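Local structure of putative dehydratase (Salmonella enterica subsp. enterica serovar Enteritidis, 3TW9) at residues Val34-Thr39 against Ala72-Ile77; Ile44-Val49 against Ile355-Val360; Gly141-Gly146 against Ser369-Gly374; Arg386-Gly391 against Ala415-Tyr420. The protein has low magnesium-dependent D-gluconate dehydratase activity in vitro, giving 2-dehydro-3-deoxy-D-gluconate, and is a member of the mandelate racemase and muconate lactonizing branch of the enolase superfamily. One frame throughout, in Å; residues are numbered along the deposited sequence.

Contact 1 of 4, residues Val34-Thr39 against Ala72-Ile77; sequences VKTILT and AVKSAI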
loop_
_atom_site.group_PDB
_atom_site.type_symbol
_atom_site.label_atom_id
_atom_site.label_comp_id
_atom_site.label_asym_id
_atom_site.label_seq_id
_atom_site.Cartn_x
_atom_site.Cartn_y
_atom_site.Cartn_z
ATOM N N VAL C 34 22.944 -1.833 17.373
ATOM C CA VAL C 34 21.557 -2.232 17.585
ATOM C C VAL C 34 21.472 -2.868 18.963
ATOM O O VAL C 34 22.149 -3.872 19.230
ATOM C CB VAL C 34 21.075 -3.269 16.524
ATOM C CG1 VAL C 34 19.646 -3.707 16.806
ATOM C CG2 VAL C 34 21.189 -2.708 15.123
ATOM N N LYS C 35 20.666 -2.287 19.850
ATOM C CA LYS C 35 20.404 -2.940 21.133
ATOM C C LYS C 35 18.931 -3.059 21.528
ATOM O O LYS C 35 18.078 -2.275 21.093
ATOM C CB LYS C 35 21.199 -2.280 22.250
ATOM C CG LYS C 35 20.633 -0.974 22.712
ATOM C CD LYS C 35 21.415 -0.401 23.885
ATOM C CE LYS C 35 21.324 1.114 23.860
ATOM N NZ LYS C 35 22.234 1.807 24.822
ATOM N N THR C 36 18.664 -4.046 22.372
ATOM C CA THR C 36 17.338 -4.349 22.866
ATOM C C THR C 36 17.269 -3.889 24.300
ATOM O O THR C 36 18.006 -4.382 25.148
ATOM C CB THR C 36 17.016 -5.847 22.828
ATOM O OG1 THR C 36 17.216 -6.328 21.507
ATOM C CG2 THR C 36 15.557 -6.094 23.204
ATOM N N ILE C 37 16.378 -2.939 24.552
ATOM C CA ILE C 37 16.090 -2.473 25.908
ATOM C C ILE C 37 14.867 -3.176 26.452
ATOM O O ILE C 37 13.776 -3.092 25.868
ATOM C CB ILE C 37 15.905 -0.923 25.936
ATOM C CG1 ILE C 37 17.140 -0.238 25.333
ATOM C CG2 ILE C 37 15.609 -0.421 27.372
ATOM C CD1 ILE C 37 16.876 1.171 24.759
ATOM N N LEU C 38 15.049 -3.906 27.552
ATOM C CA LEU C 38 13.950 -4.584 28.209
ATOM C C LEU C 38 13.509 -3.839 29.475
ATOM O O LEU C 38 14.295 -3.642 30.403
ATOM C CB LEU C 38 14.330 -6.022 28.551
ATOM C CG LEU C 38 14.555 -7.024 27.403
ATOM C CD1 LEU C 38 14.703 -8.391 28.029
ATOM C CD2 LEU C 38 13.399 -7.052 26.440
ATOM N N THR C 39 12.245 -3.448 29.523
ATOM C CA THR C 39 11.740 -2.622 30.641
ATOM C C THR C 39 10.249 -2.898 30.888
ATOM O O THR C 39 9.508 -3.209 29.957
ATOM C CB THR C 39 12.023 -1.097 30.389
ATOM O OG1 THR C 39 11.654 -0.320 31.541
ATOM C CG2 THR C 39 11.286 -0.569 29.135
ATOM N N ALA C 72 13.044 -14.247 24.471
ATOM C CA ALA C 72 13.314 -14.851 23.163
ATOM C C ALA C 72 13.383 -13.816 22.025
ATOM O O ALA C 72 14.204 -13.944 21.098
ATOM C CB ALA C 72 12.292 -15.980 22.860
ATOM N N VAL C 73 12.541 -12.787 22.115
ATOM C CA VAL C 73 12.635 -11.625 21.228
ATOM C C VAL C 73 14.007 -10.928 21.340
ATOM O O VAL C 73 14.642 -10.642 20.327
ATOM C CB VAL C 73 11.478 -10.640 21.478
ATOM C CG1 VAL C 73 11.666 -9.349 20.632
ATOM C CG2 VAL C 73 10.135 -11.320 21.148
ATOM N N LYS C 74 14.453 -10.677 22.572
ATOM C CA LYS C 74 15.803 -10.122 22.809
ATOM C C LYS C 74 16.890 -10.995 22.214
ATOM O O LYS C 74 17.764 -10.488 21.516
ATOM C CB LYS C 74 16.054 -9.916 24.306
ATOM C CG LYS C 74 17.500 -9.459 24.620
ATOM C CD LYS C 74 17.714 -9.240 26.117
ATOM C CE LYS C 74 19.120 -8.700 26.402
ATOM N NZ LYS C 74 19.349 -7.356 25.775
ATOM N N SER C 75 16.799 -12.311 22.460
ATOM C CA SER C 75 17.773 -13.262 21.903
ATOM C C SER C 75 17.828 -13.151 20.374
ATOM O O SER C 75 18.906 -13.017 19.796
ATOM C CB SER C 75 17.499 -14.709 22.385
ATOM O OG SER C 75 18.440 -15.610 21.804
ATOM N N ALA C 76 16.657 -13.148 19.724
ATOM C CA ALA C 76 16.590 -13.039 18.280
ATOM C C ALA C 76 17.233 -11.759 17.732
ATOM O O ALA C 76 18.008 -11.824 16.774
ATOM C CB ALA C 76 15.146 -13.195 17.786
ATOM N N ILE C 77 16.943 -10.619 18.365
ATOM C CA ILE C 77 17.512 -9.331 17.961
ATOM C C ILE C 77 19.023 -9.267 18.220
ATOM O O ILE C 77 19.787 -8.978 17.293
ATOM C CB ILE C 77 16.829 -8.129 18.669
ATOM C CG1 ILE C 77 15.333 -8.116 18.356
ATOM C CG2 ILE C 77 17.463 -6.780 18.223
ATOM C CD1 ILE C 77 14.499 -7.296 19.350
HETATM O O HOH W 1 20.876 -5.402 23.592
#
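In the N-terminal capping domain, helix 70-85 lies on a three-stranded antiparallel sheet, and here its Lys74 and Ile77 rest on Val34, Thr36 and Leu38 of the sheet's outer strand. The helix segment runs almost exactly against the strand, at 169° between their directions, with the axes 8.5 Å apart. Thr36 is the pivot, and its two branches part company. CG2 turns to the lysine stem, 4.0 Å from Lys74 CB, while OG1 lies beside the backbone N (chi1 -55°) and comes within 3.3 Å of Ile77 CG2. That hydroxyl is hydrogen-bonded to Asp78, the residue that follows in the helix, so a polar atom buried among methyl groups has a partner.

Lys74 runs straight from the helix and bends only at its last torsion (chi4 63°). The bend carries NZ back over the strand, where it gives Thr36 O a weak hydrogen bond of 3.3 Å, while its salt bridge goes to Asp78. One water accepts from Thr36 N at 2.9 Å and, weakly, from Lys74 NZ, serving the outer edge of the strand. Farther along, Leu38 CD1 leans on the aliphatic chain at Lys74 CD, 3.7 Å away. At the other end Val34 CG1 meets Ile77 CG2 at 4.0 Å, the two side chains crossing nearly at right angles. Such helix-on-sheet packing is characteristic of the alpha+beta capping domain of the enolase superfamily.

Contact 2 of 4, residues Ile44-Val49 against Ile355-Val360; sequences IDLAVV and ISPVGV
Leu46 and Val48, two residues apart on strand 46-53, both point at the turn that starts helix 357-369, and Ser356 receives them. The leucine spreads its two methyl groups along the backbone there. CD2 rests against the peptide between Ile355 and Ser356, 3.8 Å from Ile355 O, whereas CD1 lies over Ser356 CA and CB and is also 4.1 Å from Pro357 CD. Val48 divides its methyls in a similar way: CG2, lying beside its own backbone N, touches both CB and OG of Ser356, with OG 3.8 Å away, and CG1 stretches along to Val358 CG2 at 4.3 Å.

Ser356 therefore shows carbon to the strand while its oxygen looks after the helix. As N-cap residue it holds OG between its backbone N and carbonyl carbon (chi1 79°), from where the hydroxyl accepts a nearly straight bond from Gly359 N, 3.2 Å at 167°. A second, weak bond comes from Val358 N at a bent 121°. Two first-turn amides are thus met locally, in a buried setting where the strand turns methyl groups to the cap. Leu385 closes over Leu46 and Pro357 from helix 383-388.

Asp354, which probably binds substrate, lies just before this turn, and the side chain of Leu46 is about 6 Å from its own. The contact thus joins capping domain to barrel beside the active site, the interdomain seam typical of the enolase superfamily.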
loop_
_atom_site.group_PDB
_atom_site.type_symbol
_atom_site.label_atom_id
_atom_site.label_comp_id
_atom_site.label_asym_id
_atom_site.label_seq_id
_atom_site.Cartn_x
_atom_site.Cartn_y
_atom_site.Cartn_z
ATOM N N ILE C 44 4.360 -4.658 32.861
ATOM C CA ILE C 44 4.173 -5.570 31.711
ATOM C C ILE C 44 5.489 -5.536 30.913
ATOM O O ILE C 44 5.971 -4.450 30.561
ATOM C CB ILE C 44 3.001 -5.094 30.791
ATOM C CG1 ILE C 44 1.651 -5.109 31.519
ATOM C CG2 ILE C 44 2.922 -5.984 29.536
ATOM C CD1 ILE C 44 0.552 -4.294 30.840
ATOM N N ASP C 45 6.089 -6.699 30.644
ATOM C CA ASP C 45 7.389 -6.736 29.947
ATOM C C ASP C 45 7.317 -6.119 28.545
ATOM O O ASP C 45 6.456 -6.487 27.746
ATOM C CB ASP C 45 7.892 -8.186 29.825
ATOM C CG ASP C 45 8.301 -8.793 31.165
ATOM O OD1 ASP C 45 8.296 -8.094 32.209
ATOM O OD2 ASP C 45 8.643 -9.982 31.161
ATOM N N LEU C 46 8.220 -5.183 28.274
ATOM C CA LEU C 46 8.331 -4.514 26.979
ATOM C C LEU C 46 9.719 -4.723 26.374
ATOM O O LEU C 46 10.712 -4.858 27.108
ATOM C CB LEU C 46 8.079 -3.005 27.110
ATOM C CG LEU C 46 6.868 -2.498 27.888
ATOM C CD1 LEU C 46 6.909 -0.964 28.022
ATOM C CD2 LEU C 46 5.520 -2.988 27.267
ATOM N N ALA C 47 9.779 -4.760 25.042
ATOM C CA ALA C 47 11.057 -4.713 24.324
ATOM C C ALA C 47 11.051 -3.546 23.377
ATOM O O ALA C 47 10.149 -3.378 22.560
ATOM C CB ALA C 47 11.328 -6.000 23.546
ATOM N N VAL C 48 12.072 -2.720 23.511
ATOM C CA VAL C 48 12.266 -1.584 22.654
ATOM C C VAL C 48 13.655 -1.708 22.049
ATOM O O VAL C 48 14.643 -1.886 22.766
ATOM C CB VAL C 48 12.148 -0.244 23.444
ATOM C CG1 VAL C 48 12.597 0.932 22.579
ATOM C CG2 VAL C 48 10.731 -0.054 23.931
ATOM N N VAL C 49 13.717 -1.633 20.725
ATOM C CA VAL C 49 14.984 -1.590 19.995
ATOM C C VAL C 49 15.453 -0.158 19.809
ATOM O O VAL C 49 14.679 0.679 19.351
ATOM C CB VAL C 49 14.844 -2.283 18.580
ATOM C CG1 VAL C 49 16.044 -2.004 17.652
ATOM C CG2 VAL C 49 14.692 -3.781 18.745
ATOM N N ILE C 355 2.194 -3.348 24.811
ATOM C CA ILE C 355 2.724 -2.622 23.681
ATOM C C ILE C 355 3.500 -1.467 24.330
ATOM O O ILE C 355 3.011 -0.871 25.296
ATOM C CB ILE C 355 1.580 -2.092 22.746
ATOM C CG1 ILE C 355 2.128 -1.248 21.591
ATOM C CG2 ILE C 355 0.507 -1.303 23.542
ATOM C CD1 ILE C 355 1.068 -0.939 20.473
ATOM N N SER C 356 4.709 -1.185 23.849
ATOM C CA SER C 356 5.461 -0.067 24.414
ATOM C C SER C 356 4.837 1.253 23.971
ATOM O O SER C 356 4.105 1.307 22.971
ATOM C CB SER C 356 6.942 -0.150 24.028
ATOM O OG SER C 356 7.178 0.313 22.707
ATOM N N PRO C 357 5.122 2.344 24.705
ATOM C CA PRO C 357 4.690 3.633 24.166
ATOM C C PRO C 357 5.201 3.934 22.743
ATOM O O PRO C 357 4.557 4.695 21.999
ATOM C CB PRO C 357 5.242 4.627 25.196
ATOM C CG PRO C 357 5.090 3.832 26.504
ATOM C CD PRO C 357 5.626 2.469 26.095
ATOM N N VAL C 358 6.333 3.336 22.361
ATOM C CA VAL C 358 6.841 3.464 21.000
ATOM C C VAL C 358 5.849 2.792 20.013
ATOM O O VAL C 358 5.479 3.381 19.017
ATOM C CB VAL C 358 8.245 2.825 20.845
ATOM C CG1 VAL C 358 8.759 2.936 19.397
ATOM C CG2 VAL C 358 9.268 3.478 21.817
ATOM N N GLY C 359 5.432 1.566 20.314
ATOM C CA GLY C 359 4.350 0.903 19.539
ATOM C C GLY C 359 3.035 1.688 19.554
ATOM O O GLY C 359 2.310 1.720 18.560
ATOM N N VAL C 360 2.710 2.301 20.693
ATOM C CA VAL C 360 1.488 3.150 20.790
ATOM C C VAL C 360 1.564 4.282 19.757
ATOM O O VAL C 360 0.625 4.516 18.988
ATOM C CB VAL C 360 1.268 3.662 22.246
ATOM C CG1 VAL C 360 0.160 4.739 22.302
ATOM C CG2 VAL C 360 0.886 2.487 23.132
#

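Contact 3 of 4, residues Gly141-Gly146 against Ser369-Gly374; sequences GKCRDG and SSPNFG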
loop_
_atom_site.group_PDB
_atom_site.type_symbol
_atom_site.label_atom_id
_atom_site.label_comp_id
_atom_site.label_asym_id
_atom_site.label_seq_id
_atom_site.Cartn_x
_atom_site.Cartn_y
_atom_site.Cartn_z
ATOM N N GLY C 141 0.801 12.597 5.216
ATOM C CA GLY C 141 0.182 13.666 6.019
ATOM C C GLY C 141 -1.123 13.308 6.727
ATOM O O GLY C 141 -1.664 12.206 6.569
ATOM N N LYS C 142 -1.624 14.252 7.521
ATOM C CA LYS C 142 -2.830 14.059 8.336
ATOM C C LYS C 142 -4.084 13.816 7.514
ATOM O O LYS C 142 -4.352 14.552 6.561
ATOM C CB LYS C 142 -3.029 15.275 9.256
ATOM C CG LYS C 142 -2.173 15.230 10.472
ATOM C CD LYS C 142 -2.544 16.334 11.439
ATOM C CE LYS C 142 -1.514 16.447 12.563
ATOM N NZ LYS C 142 -1.424 17.846 13.066
ATOM N N CYS C 143 -4.851 12.781 7.880
ATOM C CA CYS C 143 -6.123 12.494 7.213
ATOM C C CYS C 143 -7.322 12.821 8.107
ATOM O O CYS C 143 -8.481 12.658 7.710
ATOM C CB CYS C 143 -6.192 11.013 6.805
ATOM S SG CYS C 143 -5.067 10.675 5.465
ATOM N N ARG C 144 -7.045 13.268 9.327
ATOM C CA ARG C 144 -8.101 13.604 10.271
ATOM C C ARG C 144 -7.471 14.572 11.282
ATOM O O ARG C 144 -6.251 14.722 11.319
ATOM C CB ARG C 144 -8.652 12.339 10.955
ATOM C CG ARG C 144 -7.555 11.422 11.542
ATOM C CD ARG C 144 -8.119 10.023 11.907
ATOM N NE ARG C 144 -8.917 9.490 10.806
ATOM C CZ ARG C 144 -8.409 8.970 9.690
ATOM N NH1 ARG C 144 -7.095 8.820 9.538
ATOM N NH2 ARG C 144 -9.222 8.544 8.733
ATOM N N ASP C 145 -8.302 15.203 12.109
ATOM C CA ASP C 145 -7.840 16.221 13.063
ATOM C C ASP C 145 -7.539 15.680 14.472
ATOM O O ASP C 145 -7.037 16.405 15.330
ATOM C CB ASP C 145 -8.884 17.333 13.141
ATOM C CG ASP C 145 -9.159 17.972 11.788
ATOM O OD1 ASP C 145 -8.220 18.583 11.262
ATOM O OD2 ASP C 145 -10.304 17.885 11.265
ATOM N N GLY C 146 -7.871 14.417 14.714
ATOM C CA GLY C 146 -7.539 13.725 15.965
ATOM C C GLY C 146 -7.868 12.243 15.790
ATOM O O GLY C 146 -8.531 11.869 14.829
ATOM N N SER C 369 -2.391 8.752 9.098
ATOM C CA SER C 369 -2.104 8.781 7.674
ATOM C C SER C 369 -2.936 7.815 6.810
ATOM O O SER C 369 -2.699 7.735 5.614
ATOM C CB SER C 369 -0.609 8.536 7.415
ATOM O OG SER C 369 -0.216 7.313 8.001
ATOM N N SER C 370 -3.868 7.067 7.407
ATOM C CA SER C 370 -4.702 6.132 6.643
ATOM C C SER C 370 -6.076 6.743 6.417
ATOM O O SER C 370 -6.748 7.110 7.374
ATOM C CB SER C 370 -4.878 4.772 7.375
ATOM O OG SER C 370 -3.627 4.098 7.535
ATOM N N PRO C 371 -6.523 6.822 5.144
ATOM C CA PRO C 371 -7.910 7.251 4.899
ATOM C C PRO C 371 -8.911 6.290 5.522
ATOM O O PRO C 371 -9.962 6.712 6.005
ATOM C CB PRO C 371 -8.037 7.206 3.365
ATOM C CG PRO C 371 -6.689 7.270 2.874
ATOM C CD PRO C 371 -5.782 6.644 3.889
ATOM N N ASN C 372 -8.558 5.003 5.532
ATOM C CA ASN C 372 -9.437 3.952 6.042
ATOM C C ASN C 372 -9.192 3.607 7.497
ATOM O O ASN C 372 -9.471 2.469 7.936
ATOM C CB ASN C 372 -9.304 2.675 5.172
ATOM C CG ASN C 372 -7.898 2.109 5.216
ATOM O OD1 ASN C 372 -6.934 2.846 5.119
ATOM N ND2 ASN C 372 -7.778 0.807 5.367
ATOM N N PHE C 373 -8.658 4.550 8.274
ATOM C CA PHE C 373 -8.647 4.367 9.738
ATOM C C PHE C 373 -10.025 4.079 10.286
ATOM O O PHE C 373 -11.025 4.720 9.891
ATOM C CB PHE C 373 -8.085 5.644 10.395
ATOM C CG PHE C 373 -8.366 5.751 11.868
ATOM C CD1 PHE C 373 -7.532 5.138 12.793
ATOM C CD2 PHE C 373 -9.469 6.464 12.328
ATOM C CE1 PHE C 373 -7.802 5.236 14.178
ATOM C CE2 PHE C 373 -9.742 6.542 13.679
ATOM C CZ PHE C 373 -8.888 5.956 14.606
ATOM N N GLY C 374 -10.106 3.114 11.212
ATOM C CA GLY C 374 -11.396 2.797 11.846
ATOM C C GLY C 374 -11.492 3.299 13.279
ATOM O O GLY C 374 -12.380 4.118 13.607
HETATM O O HOH W 2 -1.681 9.894 4.589
#
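Ser370 O is gripped by both terminal nitrogens of Arg144. The shorter bond comes from NH1, 2.8 Å long with an angle of 150° at the hydrogen, and the oxygen lies close to the guanidinium plane. The donor is tilted 28° from the plane of the carbonyl. NH2 adds a weak bond to Ser370 O at 3.2 Å and another, also weak, to Pro371 O at 3.4 Å, so that two successive carbonyls line one edge of the group. The same Ser370 O accepts a weak bond from Phe373 N, closing the type I turn from Ser370 to Phe373; the arginine thus fastens itself to the turn it meets.

One face of the guanidinium lies on Phe373, whose CB sits over its centre, 3.3 Å above the plane. The ring itself is inclined, 41° between the two planes, and Arg144 NE comes obliquely within 3.4 Å of Phe373 CD2. A bend at chi3 curls the arginine round to this position. With an edge held by carbonyls and a face resting on a methylene, its rotation is probably restricted.

Beside it, Cys143 SG packs against the backbone of Ser369 and loosely against Pro371. A water lies between the loops, 2.6 Å from Ser369 O and also close to Gly141 O. The second subunit also borders this region, its Glu94 packing on Cys143 and Pro371. Both loops lead into neighbouring parallel strands, 147-152 and 376-377, and the contact ties the loop before the first barrel strand to the loop before the last, where the modified TIM barrel of the enolase superfamily closes on itself.

Contact 4 of 4, residues Arg386-Gly391 against Ala415-Tyr420; sequences RDVFPG and AKAAKY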
loop_
_atom_site.group_PDB
_atom_site.type_symbol
_atom_site.label_atom_id
_atom_site.label_comp_id
_atom_site.label_asym_id
_atom_site.label_seq_id
_atom_site.Cartn_x
_atom_site.Cartn_y
_atom_site.Cartn_z
ATOM N N ARG C 386 5.073 7.121 31.407
ATOM C CA ARG C 386 5.234 8.493 30.918
ATOM C C ARG C 386 6.639 9.037 31.194
ATOM O O ARG C 386 7.196 9.786 30.387
ATOM C CB ARG C 386 4.161 9.415 31.529
ATOM C CG ARG C 386 2.793 9.345 30.833
ATOM C CD ARG C 386 1.752 10.304 31.480
ATOM N NE ARG C 386 1.353 9.871 32.823
ATOM C CZ ARG C 386 0.362 9.021 33.081
ATOM N NH1 ARG C 386 -0.351 8.513 32.086
ATOM N NH2 ARG C 386 0.080 8.671 34.337
ATOM N N ASP C 387 7.205 8.614 32.321
ATOM C CA ASP C 387 8.494 9.103 32.806
ATOM C C ASP C 387 9.607 8.489 31.964
ATOM O O ASP C 387 10.516 9.185 31.505
ATOM C CB ASP C 387 8.657 8.709 34.287
ATOM C CG ASP C 387 9.837 9.393 34.962
ATOM O OD1 ASP C 387 10.215 10.506 34.556
ATOM O OD2 ASP C 387 10.382 8.815 35.922
ATOM N N VAL C 388 9.495 7.182 31.728
ATOM C CA VAL C 388 10.488 6.434 30.961
ATOM C C VAL C 388 10.458 6.796 29.479
ATOM O O VAL C 388 11.495 6.848 28.816
ATOM C CB VAL C 388 10.348 4.899 31.193
ATOM C CG1 VAL C 388 11.267 4.088 30.231
ATOM C CG2 VAL C 388 10.702 4.530 32.652
ATOM N N PHE C 389 9.258 7.077 28.979
ATOM C CA PHE C 389 9.031 7.347 27.552
ATOM C C PHE C 389 8.461 8.743 27.306
ATOM O O PHE C 389 7.250 8.878 27.072
ATOM C CB PHE C 389 8.043 6.330 26.951
ATOM C CG PHE C 389 8.540 4.918 26.932
ATOM C CD1 PHE C 389 9.262 4.441 25.833
ATOM C CD2 PHE C 389 8.263 4.056 27.993
ATOM C CE1 PHE C 389 9.711 3.125 25.792
ATOM C CE2 PHE C 389 8.703 2.740 27.971
ATOM C CZ PHE C 389 9.440 2.272 26.856
ATOM N N PRO C 390 9.316 9.786 27.334
ATOM C CA PRO C 390 8.803 11.135 27.068
ATOM C C PRO C 390 8.329 11.327 25.617
ATOM O O PRO C 390 9.018 10.915 24.667
ATOM C CB PRO C 390 9.998 12.052 27.388
ATOM C CG PRO C 390 11.186 11.197 27.313
ATOM C CD PRO C 390 10.736 9.818 27.740
ATOM N N GLY C 391 7.155 11.948 25.472
ATOM C CA GLY C 391 6.516 12.125 24.168
ATOM C C GLY C 391 5.239 11.310 23.967
ATOM O O GLY C 391 4.707 11.286 22.848
ATOM N N ALA C 415 18.332 5.119 31.658
ATOM C CA ALA C 415 18.553 5.038 33.112
ATOM C C ALA C 415 17.258 4.769 33.876
ATOM O O ALA C 415 17.226 3.936 34.779
ATOM C CB ALA C 415 19.252 6.288 33.639
ATOM N N LYS C 416 16.182 5.448 33.491
ATOM C CA LYS C 416 14.863 5.223 34.105
ATOM C C LYS C 416 14.255 3.843 33.750
ATOM O O LYS C 416 13.660 3.174 34.603
ATOM C CB LYS C 416 13.913 6.374 33.767
ATOM C CG LYS C 416 14.335 7.710 34.400
ATOM C CD LYS C 416 13.444 8.852 33.954
ATOM C CE LYS C 416 13.812 10.167 34.649
ATOM N NZ LYS C 416 12.925 11.291 34.251
ATOM N N ALA C 417 14.447 3.423 32.502
ATOM C CA ALA C 417 14.007 2.096 32.028
ATOM C C ALA C 417 14.610 0.943 32.822
ATOM O O ALA C 417 13.910 -0.030 33.139
ATOM C CB ALA C 417 14.331 1.942 30.541
ATOM N N ALA C 418 15.893 1.076 33.173
ATOM C CA ALA C 418 16.645 0.062 33.928
ATOM C C ALA C 418 16.106 -0.178 35.339
ATOM O O ALA C 418 16.362 -1.234 35.939
ATOM C CB ALA C 418 18.133 0.443 33.975
ATOM N N LYS C 419 15.325 0.788 35.840
ATOM C CA LYS C 419 14.713 0.706 37.164
ATOM C C LYS C 419 13.533 -0.250 37.215
ATOM O O LYS C 419 13.104 -0.648 38.303
ATOM C CB LYS C 419 14.271 2.092 37.627
ATOM C CG LYS C 419 15.428 3.067 37.863
ATOM C CD LYS C 419 14.941 4.521 37.902
ATOM C CE LYS C 419 13.846 4.764 38.945
ATOM N NZ LYS C 419 13.009 5.959 38.608
ATOM N N TYR C 420 13.010 -0.621 36.036
ATOM C CA TYR C 420 11.890 -1.560 35.932
ATOM C C TYR C 420 12.285 -2.805 35.128
ATOM O O TYR C 420 11.894 -2.931 33.956
ATOM C CB TYR C 420 10.665 -0.880 35.273
ATOM C CG TYR C 420 10.330 0.466 35.884
ATOM C CD1 TYR C 420 9.557 0.555 37.047
ATOM C CD2 TYR C 420 10.811 1.644 35.317
ATOM C CE1 TYR C 420 9.260 1.796 37.616
ATOM C CE2 TYR C 420 10.520 2.887 35.879
ATOM C CZ TYR C 420 9.753 2.947 37.025
ATOM O OH TYR C 420 9.470 4.177 37.573
HETATM O O HOH W 3 12.051 11.248 31.454
HETATM O O HOH W 4 11.258 6.405 36.287
#
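The charged interaction is a salt bridge between Asp387 and Lys416, carried by helices 383-388 and 414-417. Lys416 is fully stretched past CG and lies nearly perpendicular to the aspartate, bringing NZ to 2.8 Å from Asp387 OD1. The ammonium arrives on the syn side of that oxygen, 34° out of the carboxylate plane. The lysine's carbons share in the contact too, since CD passes 3.6 Å from Asp387 OD2.

Water extends the pairing in two directions. One molecule donates to Asp387 O at 2.6 Å and accepts from Lys416 NZ, so the lysine is tied to the backbone as well as the carboxylate of the same residue. A second donates to Asp387 OD2 and accepts from Lys419 NZ, and it also lies in the plane of the Tyr420 ring, 3.1 Å from Tyr420 OH. Lys419 NZ makes no direct contact with the carboxylate, although its positive charge would probably still favour the ionised acid.

These polar groups sit over the place where the C-terminal segment, having left the barrel domain, returns to the capping domain, as chains of this superfamily do: Ala417 O accepts from Thr39 OG1, on the outer strand of the capping sheet.

Apolar packing lies beneath. Val388 sends CG1, anti to its backbone N (chi1 172°), to Ala417 CB at 3.8 Å. CG2 turns the other way, onto the backbone of Lys416 and obliquely against the Tyr420 ring, 3.6 Å from CE2, as the valine and tyrosine run alongside in opposed senses. Pro41 touches both Val388 and Tyr420.

In the fold
Contacts 1, 2 and 4 form a continuous group, whereas contact 3 stands apart at the far end of helix 357-369, its nearest atoms about 10 Å from contact 2. The capping sheet is shared by contacts 1 and 2: strands 31-39 and 46-53 are hydrogen-bonded neighbours, as at Ile37 N to Val48 O, 2.7 Å. Phe389 links contacts 2 and 4, touching Pro357, Val358, Leu46 and Val48. Chemistry follows burial. Contact 2, wholly buried, relies on methyl groups and a locally satisfied cap; contact 1 is buried but has a lysine at its margin. The partly buried contacts 3 and 4 use arginine-to-carbonyl bonds, a salt bridge and bridging waters.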